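Local coordinates for protein vanadium-dependent bromoperoxidase (PDB 1QHB) that catalyses the vanadate-dependent bromination of organic substrates with hydrogen peroxide, working as a homododecamer of calcium-binding subunits, at residues A[223-228]-A[234-239]; A[175-180]-A[218-223]; A[38-43]-A[54-59]; A[61-64]-A[68-71]. One frame throughout, in Å; residues are numbered along the deposited sequence.

In the fold
Following the chain from its N terminus, contacts 3 and 4 both lie in the long irregular connection between helix 11-28 and helix 72-84. Contact 3 brings 54-59 back onto 38-43, and contact 4 then closes a much shorter loop that leads straight into helix 72-84. The two are adjacent, with T58 meeting H63 and I69. Contact 2 joins the loop after helix 153-167 to the one after helix 208-213. Contact 1, sharing L223, follows at once and closes 234-239 onto 223-228 in the connection to strand 251-253, against helix 530-548. Contacts 1 and 3 lie on opposite sides of the chain's centre. All four come in series; none nests within or crosses another.

Contact 1. Residues A[223-228]-A[234-239]; sequences LFRGIL and GPYLSQ
G234 meets R225 through its carbonyl. The guanidinium grips the single oxygen end-on with two nitrogens: R225 NH1 is 2.9 Å and NH2 3.1 Å from G234 O, which lies in the plane of the group. NH2 lies almost in line with the C=O bond, though its N-H is bent, whereas NH1 sits above the carbonyl plane. Glycine suits the positive phi of 80° here, and arginine has the length and paired N-H groups to span the gap. NH1 also bonds to S231 O, within the intervening loop. P235 starts its side chain away from 223-228, and its carbonyl oxygen is bound by K536 NZ of helix 530-548.

Y236 does most of the remaining packing. Its CA sits over the face of the R225 guanidinium, and the two side chains slide past each other in opposite directions, bringing R225 CG to 3.6 Å from Y236 CE2. With CG anti to the backbone N (chi1 -173°), the ring extends toward F224, and Y236 OH donates to F224 O over 2.6 Å. A phenol fits because its hydroxyl satisfies that carbonyl while the ring stacks with F173 and packs on I543 and M547. From R225 to Y236 the chain makes twelve residues without helix or strand, and its ends return to within 7.3 Å (CA to CA); this compact excursion fits the definition of an omega loop.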
loop_
_atom_site.group_PDB
_atom_site.type_symbol
_atom_site.label_atom_id
_atom_site.label_comp_id
_atom_site.label_asym_id
_atom_site.label_seq_id
_atom_site.Cartn_x
_atom_site.Cartn_y
_atom_site.Cartn_z
ATOM N N LEU A 223 -16.146 33.343 49.131
ATOM C CA LEU A 223 -15.800 34.630 48.534
ATOM C C LEU A 223 -14.438 34.601 47.876
ATOM O O LEU A 223 -13.364 34.290 48.438
ATOM C CB LEU A 223 -15.878 35.774 49.552
ATOM C CG LEU A 223 -15.551 37.179 49.084
ATOM C CD1 LEU A 223 -16.630 37.792 48.189
ATOM C CD2 LEU A 223 -15.393 38.090 50.301
ATOM N N PHE A 224 -14.447 34.945 46.584
ATOM C CA PHE A 224 -13.212 34.992 45.789
ATOM C C PHE A 224 -12.535 33.650 45.612
ATOM O O PHE A 224 -11.319 33.584 45.347
ATOM C CB PHE A 224 -12.248 36.019 46.419
ATOM C CG PHE A 224 -12.720 37.459 46.488
ATOM C CD1 PHE A 224 -13.728 37.969 45.706
ATOM C CD2 PHE A 224 -12.105 38.333 47.390
ATOM C CE1 PHE A 224 -14.137 39.281 45.805
ATOM C CE2 PHE A 224 -12.484 39.655 47.480
ATOM C CZ PHE A 224 -13.502 40.138 46.689
ATOM N N ARG A 225 -13.244 32.544 45.822
ATOM C CA ARG A 225 -12.654 31.217 45.661
ATOM C C ARG A 225 -13.047 30.630 44.303
ATOM O O ARG A 225 -13.936 31.161 43.655
ATOM C CB ARG A 225 -13.157 30.276 46.771
ATOM C CG ARG A 225 -12.648 30.727 48.150
ATOM C CD ARG A 225 -12.760 29.579 49.128
ATOM N NE ARG A 225 -12.460 29.966 50.481
ATOM C CZ ARG A 225 -11.986 29.143 51.431
ATOM N NH1 ARG A 225 -11.705 27.881 51.176
ATOM N NH2 ARG A 225 -11.799 29.639 52.656
ATOM N N GLY A 226 -12.390 29.534 43.928
ATOM C CA GLY A 226 -12.694 28.860 42.659
ATOM C C GLY A 226 -13.700 27.756 43.053
ATOM O O GLY A 226 -14.114 27.720 44.223
ATOM N N ILE A 227 -14.048 26.890 42.123
ATOM C CA ILE A 227 -15.011 25.836 42.368
ATOM C C ILE A 227 -14.477 24.438 42.095
ATOM O O ILE A 227 -15.275 23.512 41.933
ATOM C CB ILE A 227 -16.276 26.034 41.467
ATOM C CG1 ILE A 227 -15.877 26.074 39.982
ATOM C CG2 ILE A 227 -16.999 27.282 41.908
ATOM C CD1 ILE A 227 -17.042 26.315 39.029
ATOM N N LEU A 228 -13.182 24.224 41.957
ATOM C CA LEU A 228 -12.646 22.887 41.795
ATOM C C LEU A 228 -12.903 22.184 43.131
ATOM O O LEU A 228 -12.887 22.846 44.134
ATOM C CB LEU A 228 -11.117 22.878 41.540
ATOM C CG LEU A 228 -10.786 23.569 40.214
ATOM C CD1 LEU A 228 -9.319 23.546 39.898
ATOM C CD2 LEU A 228 -11.594 22.928 39.080
ATOM N N GLY A 234 -11.731 24.286 54.069
ATOM C CA GLY A 234 -10.523 24.720 54.776
ATOM C C GLY A 234 -10.090 26.108 54.352
ATOM O O GLY A 234 -10.815 26.942 53.792
ATOM N N PRO A 235 -8.860 26.424 54.724
ATOM C CA PRO A 235 -8.275 27.717 54.436
ATOM C C PRO A 235 -8.260 28.037 52.954
ATOM O O PRO A 235 -8.246 27.150 52.101
ATOM C CB PRO A 235 -6.883 27.666 55.026
ATOM C CG PRO A 235 -6.882 26.483 55.931
ATOM C CD PRO A 235 -7.903 25.522 55.402
ATOM N N TYR A 236 -8.193 29.338 52.674
ATOM C CA TYR A 236 -8.228 29.833 51.317
ATOM C C TYR A 236 -7.021 29.306 50.547
ATOM O O TYR A 236 -7.139 28.910 49.398
ATOM C CB TYR A 236 -8.193 31.379 51.381
ATOM C CG TYR A 236 -8.407 31.922 49.984
ATOM C CD1 TYR A 236 -7.364 31.918 49.078
ATOM C CD2 TYR A 236 -9.631 32.396 49.566
ATOM C CE1 TYR A 236 -7.524 32.355 47.783
ATOM C CE2 TYR A 236 -9.792 32.868 48.257
ATOM C CZ TYR A 236 -8.757 32.817 47.381
ATOM O OH TYR A 236 -8.879 33.234 46.077
ATOM N N LEU A 237 -5.825 29.471 51.137
ATOM C CA LEU A 237 -4.579 29.113 50.496
ATOM C C LEU A 237 -4.211 27.644 50.681
ATOM O O LEU A 237 -4.327 26.995 51.724
ATOM C CB LEU A 237 -3.410 29.962 50.984
ATOM C CG LEU A 237 -3.513 31.462 50.670
ATOM C CD1 LEU A 237 -2.498 32.229 51.496
ATOM C CD2 LEU A 237 -3.292 31.775 49.200
ATOM N N SER A 238 -3.774 27.095 49.539
ATOM C CA SER A 238 -3.384 25.704 49.501
ATOM C C SER A 238 -2.241 25.578 50.465
ATOM O O SER A 238 -1.329 26.443 50.457
ATOM C CB SER A 238 -2.913 25.375 48.055
ATOM O OG SER A 238 -2.291 24.077 48.062
ATOM N N GLN A 239 -2.107 24.442 51.157
ATOM C CA GLN A 239 -0.950 24.245 52.017
ATOM C C GLN A 239 0.331 24.351 51.206
ATOM O O GLN A 239 1.402 24.741 51.685
ATOM C CB GLN A 239 -0.971 22.820 52.649
ATOM C CG GLN A 239 -2.186 22.595 53.564
ATOM C CD GLN A 239 -2.131 23.581 54.740
ATOM O OE1 GLN A 239 -1.209 23.529 55.566
ATOM N NE2 GLN A 239 -3.109 24.474 54.708
#

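Contact 2. Residues A[175-180]-A[218-223]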
loop_
_atom_site.group_PDB
_atom_site.type_symbol
_atom_site.label_atom_id
_atom_site.label_comp_id
_atom_site.label_asym_id
_atom_site.label_seq_id
_atom_site.Cartn_x
_atom_site.Cartn_y
_atom_site.Cartn_z
ATOM N N GLU A 175 -7.976 37.332 57.712
ATOM C CA GLU A 175 -8.853 38.281 58.357
ATOM C C GLU A 175 -10.131 38.554 57.600
ATOM O O GLU A 175 -10.750 39.599 57.800
ATOM C CB GLU A 175 -8.088 39.614 58.530
ATOM C CG GLU A 175 -6.964 39.420 59.546
ATOM C CD GLU A 175 -6.211 40.699 59.888
ATOM O OE1 GLU A 175 -6.205 41.634 59.072
ATOM O OE2 GLU A 175 -5.596 40.735 60.981
ATOM N N PHE A 176 -10.544 37.639 56.731
ATOM C CA PHE A 176 -11.775 37.787 55.974
ATOM C C PHE A 176 -12.982 37.846 56.908
ATOM O O PHE A 176 -14.004 38.454 56.606
ATOM C CB PHE A 176 -11.950 36.580 55.043
ATOM C CG PHE A 176 -11.420 36.729 53.660
ATOM C CD1 PHE A 176 -10.361 37.560 53.364
ATOM C CD2 PHE A 176 -11.977 35.973 52.629
ATOM C CE1 PHE A 176 -9.870 37.706 52.076
ATOM C CE2 PHE A 176 -11.505 36.106 51.348
ATOM C CZ PHE A 176 -10.453 36.952 51.071
ATOM N N ASP A 177 -12.947 37.101 57.995
ATOM C CA ASP A 177 -14.029 37.030 58.962
ATOM C C ASP A 177 -13.750 37.886 60.189
ATOM O O ASP A 177 -14.447 37.810 61.199
ATOM C CB ASP A 177 -14.288 35.570 59.367
ATOM C CG ASP A 177 -15.779 35.265 59.302
ATOM O OD1 ASP A 177 -16.605 36.183 59.077
ATOM O OD2 ASP A 177 -16.154 34.083 59.483
ATOM N N SER A 178 -12.737 38.742 60.142
ATOM C CA SER A 178 -12.420 39.630 61.244
ATOM C C SER A 178 -13.232 40.916 61.189
ATOM O O SER A 178 -13.428 41.540 60.146
ATOM C CB SER A 178 -10.933 39.969 61.239
ATOM O OG SER A 178 -10.708 41.317 61.570
ATOM N N PRO A 179 -13.621 41.386 62.364
ATOM C CA PRO A 179 -14.417 42.584 62.550
ATOM C C PRO A 179 -13.824 43.789 61.889
ATOM O O PRO A 179 -14.605 44.568 61.351
ATOM C CB PRO A 179 -14.494 42.764 64.061
ATOM C CG PRO A 179 -14.412 41.363 64.575
ATOM C CD PRO A 179 -13.425 40.672 63.664
ATOM N N LYS A 180 -12.499 43.921 61.783
ATOM C CA LYS A 180 -11.961 45.087 61.086
ATOM C C LYS A 180 -12.310 45.115 59.603
ATOM O O LYS A 180 -12.217 46.221 59.044
ATOM C CB LYS A 180 -10.450 45.207 61.213
ATOM C CG LYS A 180 -9.672 44.107 60.530
ATOM C CD LYS A 180 -8.218 44.059 60.973
ATOM C CE LYS A 180 -7.341 44.950 60.106
ATOM N NZ LYS A 180 -5.919 44.503 60.137
ATOM N N VAL A 218 -23.148 33.923 47.309
ATOM C CA VAL A 218 -21.815 34.216 47.813
ATOM C C VAL A 218 -21.851 34.306 49.337
ATOM O O VAL A 218 -22.776 34.904 49.883
ATOM C CB VAL A 218 -21.350 35.544 47.211
ATOM C CG1 VAL A 218 -19.938 35.895 47.654
ATOM C CG2 VAL A 218 -21.513 35.438 45.696
ATOM N N THR A 219 -20.898 33.694 50.004
ATOM C CA THR A 219 -20.779 33.712 51.444
ATOM C C THR A 219 -19.311 34.051 51.760
ATOM O O THR A 219 -18.450 33.994 50.873
ATOM C CB THR A 219 -21.064 32.337 52.071
ATOM O OG1 THR A 219 -20.052 31.449 51.544
ATOM C CG2 THR A 219 -22.418 31.728 51.761
ATOM N N VAL A 220 -18.957 34.292 53.013
ATOM C CA VAL A 220 -17.578 34.541 53.398
ATOM C C VAL A 220 -16.724 33.312 53.063
ATOM O O VAL A 220 -15.561 33.474 52.705
ATOM C CB VAL A 220 -17.373 34.781 54.920
ATOM C CG1 VAL A 220 -15.928 35.196 55.214
ATOM C CG2 VAL A 220 -18.297 35.846 55.436
ATOM N N GLY A 221 -17.269 32.112 53.148
ATOM C CA GLY A 221 -16.582 30.871 52.889
ATOM C C GLY A 221 -16.312 30.576 51.446
ATOM O O GLY A 221 -15.475 29.712 51.184
ATOM N N ASN A 222 -16.986 31.223 50.513
ATOM C CA ASN A 222 -16.655 30.965 49.099
ATOM C C ASN A 222 -16.228 32.246 48.393
ATOM O O ASN A 222 -15.939 32.205 47.185
ATOM C CB ASN A 222 -17.805 30.281 48.401
ATOM C CG ASN A 222 -19.036 31.079 48.186
ATOM O OD1 ASN A 222 -19.036 32.289 48.119
ATOM N ND2 ASN A 222 -20.144 30.355 48.087
ATOM N N LEU A 223 -16.146 33.343 49.131
ATOM C CA LEU A 223 -15.800 34.630 48.534
ATOM C C LEU A 223 -14.438 34.601 47.876
ATOM O O LEU A 223 -13.364 34.290 48.438
ATOM C CB LEU A 223 -15.878 35.774 49.552
ATOM C CG LEU A 223 -15.551 37.179 49.084
ATOM C CD1 LEU A 223 -16.630 37.792 48.189
ATOM C CD2 LEU A 223 -15.393 38.090 50.301
#
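Two turns from separate loops meet here: the type I beta turn E175-S178 and the turn T219-N222, which is closed by a bond from N222 N to T219 O. F176, in the first turn, and V220, in the second, direct their side chains at each other. F176 CB lies 4.2 Å from V220 CG1, and F176 O is 4.0 Å from the same methyl. That methyl is carried anti to its own backbone N (chi1 -173°), and both V220 methyls lie 4.0 Å from D177 OD1. The F176 ring presents an edge to the second segment: L223 O lies in the ring plane, 3.9 Å from F176 CE2, while L223 CD2 touches the same ring carbon more loosely.

Each turn has its own polar bracing. K180 NZ forms a salt bridge with E175 OE1, S178 OG accepts from K180 N in an ST turn, and T219 N bonds to N222 OD1 at 3.0 Å. Helix 182-192 underlies the apolar part, with V220 on I189 and L223 on I185 and L192. Phenylalanine and leucine suit the buried side, valine closes its more open edge, and the charged D177 lies exposed to solvent. The chemistry implies cohesion by van der Waals contact and burial of apolar surface: these polar bonds serve the turns and their flanks rather than the joint, which rests on apolar contact.

Contact 3. Residues A[38-43]-A[54-59]; sequences GEELLY and IGSFTK
E39 faces G55 and E40 faces S56 with CA-CA distances of 6.4 and 6.1 Å, and waters rather than direct backbone bonds fill the polar gap between these two irregular segments. One water accepts from G55 N at 2.9 Å, donates to E39 O and also meets S56 OG. A second donates to G55 O at 2.8 Å and to E39 OE1, so both backbone polar groups of G55 are served by water. A side chain at G55 would point at the Y43 ring and the E39 carboxylate, with a tight approach to the ring, which suits glycine to the place.

At the other end Y43 and I54 pack together, their side chains crossing at about a right angle, with Y43 CD2 3.8 Å from I54 CG1. I54 holds CG1 between its backbone N and carbonyl carbon (chi1 61°), which brings that branch to the tyrosine. Within its own segment Y43 OH donates to E39 OE2 at 2.5 Å, meeting the anti side of the carboxylate, and OE2 takes L150 N as well; glutamate is long enough to reach the ring's hydroxyl and the second water together. The arrangement is water-bridged loop packing in the connection from helix 11-28 to helix 72-84, near R406 of the vanadate-binding site. S56 OG, 3.9 Å from E40 CG, is 2.7 Å from a third water, which donates to E40 OE1. E40 OE2 forms a salt bridge with R403, and L41 and L42 pack on N585 and N503 of a neighbouring subunit.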
loop_
_atom_site.group_PDB
_atom_site.type_symbol
_atom_site.label_atom_id
_atom_site.label_comp_id
_atom_site.label_asym_id
_atom_site.label_seq_id
_atom_site.Cartn_x
_atom_site.Cartn_y
_atom_site.Cartn_z
ATOM N N GLY A 38 -19.591 35.399 18.943
ATOM C CA GLY A 38 -20.265 36.224 17.964
ATOM C C GLY A 38 -20.072 37.726 18.059
ATOM O O GLY A 38 -20.451 38.502 17.184
ATOM N N GLU A 39 -19.392 38.204 19.100
ATOM C CA GLU A 39 -19.247 39.612 19.399
ATOM C C GLU A 39 -18.339 40.358 18.456
ATOM O O GLU A 39 -18.483 41.560 18.213
ATOM C CB GLU A 39 -18.625 39.817 20.792
ATOM C CG GLU A 39 -19.731 40.033 21.805
ATOM C CD GLU A 39 -19.166 40.210 23.203
ATOM O OE1 GLU A 39 -18.126 39.627 23.517
ATOM O OE2 GLU A 39 -19.864 40.940 23.920
ATOM N N GLU A 40 -17.356 39.614 17.962
ATOM C CA GLU A 40 -16.314 40.226 17.186
ATOM C C GLU A 40 -16.779 41.265 16.185
ATOM O O GLU A 40 -16.165 42.344 16.069
ATOM C CB GLU A 40 -15.465 39.138 16.554
ATOM C CG GLU A 40 -14.205 39.714 15.926
ATOM C CD GLU A 40 -13.052 38.773 15.818
ATOM O OE1 GLU A 40 -12.492 38.345 16.861
ATOM O OE2 GLU A 40 -12.649 38.465 14.663
ATOM N N LEU A 41 -17.713 40.910 15.331
ATOM C CA LEU A 41 -18.183 41.804 14.292
ATOM C C LEU A 41 -19.556 42.361 14.602
ATOM O O LEU A 41 -20.039 43.076 13.713
ATOM C CB LEU A 41 -18.322 41.066 12.932
ATOM C CG LEU A 41 -17.012 40.521 12.370
ATOM C CD1 LEU A 41 -17.285 39.639 11.159
ATOM C CD2 LEU A 41 -16.084 41.676 12.029
ATOM N N LEU A 42 -20.093 41.995 15.762
ATOM C CA LEU A 42 -21.420 42.500 16.135
ATOM C C LEU A 42 -21.431 44.008 16.337
ATOM O O LEU A 42 -22.299 44.682 15.771
ATOM C CB LEU A 42 -21.911 41.753 17.399
ATOM C CG LEU A 42 -23.290 42.124 17.966
ATOM C CD1 LEU A 42 -24.418 41.876 16.986
ATOM C CD2 LEU A 42 -23.602 41.394 19.270
ATOM N N TYR A 43 -20.575 44.570 17.169
ATOM C CA TYR A 43 -20.648 45.978 17.554
ATOM C C TYR A 43 -20.183 46.875 16.423
ATOM O O TYR A 43 -19.171 46.650 15.735
ATOM C CB TYR A 43 -19.884 46.286 18.872
ATOM C CG TYR A 43 -20.321 45.308 19.952
ATOM C CD1 TYR A 43 -21.651 45.213 20.355
ATOM C CD2 TYR A 43 -19.411 44.430 20.502
ATOM C CE1 TYR A 43 -22.042 44.285 21.317
ATOM C CE2 TYR A 43 -19.802 43.520 21.493
ATOM C CZ TYR A 43 -21.100 43.464 21.893
ATOM O OH TYR A 43 -21.483 42.546 22.853
ATOM N N ILE A 54 -15.115 46.762 19.888
ATOM C CA ILE A 54 -15.006 47.101 21.287
ATOM C C ILE A 54 -15.016 45.905 22.228
ATOM O O ILE A 54 -14.704 46.056 23.431
ATOM C CB ILE A 54 -16.135 48.081 21.756
ATOM C CG1 ILE A 54 -17.522 47.506 21.600
ATOM C CG2 ILE A 54 -16.044 49.441 21.021
ATOM C CD1 ILE A 54 -18.662 48.341 22.133
ATOM N N GLY A 55 -15.462 44.723 21.749
ATOM C CA GLY A 55 -15.543 43.582 22.697
ATOM C C GLY A 55 -14.373 42.644 22.392
ATOM O O GLY A 55 -14.348 41.534 22.925
ATOM N N SER A 56 -13.409 43.134 21.607
ATOM C CA SER A 56 -12.284 42.337 21.194
ATOM C C SER A 56 -10.936 42.806 21.730
ATOM O O SER A 56 -10.735 43.991 22.009
ATOM C CB SER A 56 -12.141 42.366 19.629
ATOM O OG SER A 56 -13.367 41.855 19.084
ATOM N N PHE A 57 -9.971 41.876 21.777
ATOM C CA PHE A 57 -8.647 42.301 22.258
ATOM C C PHE A 57 -8.024 43.203 21.220
ATOM O O PHE A 57 -7.834 42.743 20.115
ATOM C CB PHE A 57 -7.738 41.089 22.394
ATOM C CG PHE A 57 -6.323 41.359 22.764
ATOM C CD1 PHE A 57 -5.937 41.602 24.060
ATOM C CD2 PHE A 57 -5.343 41.330 21.760
ATOM C CE1 PHE A 57 -4.608 41.844 24.361
ATOM C CE2 PHE A 57 -4.012 41.528 22.069
ATOM C CZ PHE A 57 -3.662 41.812 23.361
ATOM N N THR A 58 -7.692 44.448 21.538
ATOM C CA THR A 58 -7.057 45.286 20.537
ATOM C C THR A 58 -5.867 45.976 21.197
ATOM O O THR A 58 -5.389 46.989 20.656
ATOM C CB THR A 58 -7.968 46.368 19.976
ATOM O OG1 THR A 58 -8.314 47.217 21.091
ATOM C CG2 THR A 58 -9.274 45.846 19.375
ATOM N N LYS A 59 -5.332 45.396 22.253
ATOM C CA LYS A 59 -4.192 46.058 22.896
ATOM C C LYS A 59 -3.025 46.136 21.939
ATOM O O LYS A 59 -2.627 45.102 21.412
ATOM C CB LYS A 59 -3.848 45.263 24.160
ATOM C CG LYS A 59 -2.942 46.057 25.124
ATOM C CD LYS A 59 -2.829 45.317 26.427
ATOM C CE LYS A 59 -1.795 46.000 27.340
ATOM N NZ LYS A 59 -2.052 45.630 28.763
HETATM O O HOH W 1 -16.046 43.322 19.320
HETATM O O HOH W 2 -15.411 38.976 22.848
HETATM O O HOH W 3 -13.255 39.220 19.381
#

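Contact 4. Residues A[61-64]-A[68-71]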
loop_
_atom_site.group_PDB
_atom_site.type_symbol
_atom_site.label_atom_id
_atom_site.label_comp_id
_atom_site.label_asym_id
_atom_site.label_seq_id
_atom_site.Cartn_x
_atom_site.Cartn_y
_atom_site.Cartn_z
ATOM N N LEU A 61 -2.865 48.089 19.091
ATOM C CA LEU A 61 -3.385 48.828 17.961
ATOM C C LEU A 61 -3.727 50.230 18.451
ATOM O O LEU A 61 -4.208 50.371 19.559
ATOM C CB LEU A 61 -4.622 48.141 17.391
ATOM C CG LEU A 61 -4.463 46.680 16.957
ATOM C CD1 LEU A 61 -5.798 46.149 16.465
ATOM C CD2 LEU A 61 -3.408 46.561 15.872
ATOM N N PRO A 62 -3.544 51.259 17.613
ATOM C CA PRO A 62 -3.802 52.637 17.966
ATOM C C PRO A 62 -5.252 52.856 18.348
ATOM O O PRO A 62 -6.146 52.533 17.543
ATOM C CB PRO A 62 -3.479 53.424 16.684
ATOM C CG PRO A 62 -2.908 52.493 15.679
ATOM C CD PRO A 62 -3.025 51.089 16.223
ATOM N N HIS A 63 -5.515 53.478 19.495
ATOM C CA HIS A 63 -6.878 53.739 19.936
ATOM C C HIS A 63 -7.197 55.231 19.929
ATOM O O HIS A 63 -6.289 56.067 19.884
ATOM C CB HIS A 63 -7.143 53.184 21.332
ATOM C CG HIS A 63 -6.914 51.712 21.469
ATOM N ND1 HIS A 63 -5.681 51.099 21.558
ATOM C CD2 HIS A 63 -7.838 50.730 21.473
ATOM C CE1 HIS A 63 -5.878 49.789 21.668
ATOM N NE2 HIS A 63 -7.169 49.526 21.608
ATOM N N ASP A 64 -8.501 55.526 19.955
ATOM C CA ASP A 64 -8.939 56.911 19.966
ATOM C C ASP A 64 -9.082 57.319 21.424
ATOM O O ASP A 64 -8.785 56.458 22.253
ATOM C CB ASP A 64 -10.201 57.165 19.154
ATOM C CG ASP A 64 -11.453 56.528 19.634
ATOM O OD1 ASP A 64 -11.472 55.970 20.759
ATOM O OD2 ASP A 64 -12.493 56.550 18.909
ATOM N N ALA A 68 -11.533 53.156 21.578
ATOM C CA ALA A 68 -11.898 52.284 20.473
ATOM C C ALA A 68 -10.788 52.363 19.438
ATOM O O ALA A 68 -10.177 53.444 19.320
ATOM C CB ALA A 68 -13.191 52.737 19.800
ATOM N N ILE A 69 -10.573 51.290 18.663
ATOM C CA ILE A 69 -9.468 51.458 17.695
ATOM C C ILE A 69 -9.872 52.508 16.668
ATOM O O ILE A 69 -11.040 52.667 16.343
ATOM C CB ILE A 69 -9.094 50.147 16.994
ATOM C CG1 ILE A 69 -10.341 49.493 16.364
ATOM C CG2 ILE A 69 -8.369 49.234 17.969
ATOM C CD1 ILE A 69 -9.903 48.230 15.611
ATOM N N ILE A 70 -8.878 53.142 16.094
ATOM C CA ILE A 70 -9.094 54.196 15.115
ATOM C C ILE A 70 -9.387 53.594 13.749
ATOM O O ILE A 70 -10.169 54.210 12.999
ATOM C CB ILE A 70 -7.834 55.065 14.987
ATOM C CG1 ILE A 70 -7.664 55.993 16.210
ATOM C CG2 ILE A 70 -7.832 55.910 13.722
ATOM C CD1 ILE A 70 -6.176 56.359 16.345
ATOM N N ASP A 71 -8.679 52.502 13.408
ATOM C CA ASP A 71 -8.906 51.945 12.069
ATOM C C ASP A 71 -9.187 50.449 12.134
ATOM O O ASP A 71 -8.286 49.658 12.385
ATOM C CB ASP A 71 -7.664 52.253 11.254
ATOM C CG ASP A 71 -7.774 51.884 9.798
ATOM O OD1 ASP A 71 -8.779 51.247 9.418
ATOM O OD2 ASP A 71 -6.844 52.202 9.042
HETATM O O HOH W 4 -6.427 51.314 14.778
#
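H63 and I69 pair through their backbones in a single antiparallel bridge, their CA atoms only 4.1 Å apart, as a non-hydrogen-bonded pair. The bonds lie to either side: I70 N donates to P62 O at 3.2 Å, and D64 N to A68 O at 2.7 Å. On the packed side I69 CG2 fits against the imidazole, 3.8 Å from H63 NE2, and touches L61 CB; a branched aliphatic residue can reach both. H63 NE2 itself bonds to T58 OG1, while F75 of helix 72-84 covers L61 and I69.

The other side faces solvent. I70 is exposed there, although its CD1 lies 3.6 Å from H63 O and 4.0 Å from P62 CB, and a water links P62 O to D71 N. At the turn end, D64 holds its carboxylate between its own backbone N and carbonyl carbon (chi1 66°), where OD1 takes A68 N from above the carboxylate plane, at 2.9 Å, and also N66 N, as in an Asx turn. Aspartate suits both ends: D71 N-caps helix 72-84, with OD1 accepting from D73 N. The whole is a minimal hairpin-like loop, a single antiparallel bridge leading into a capped helix.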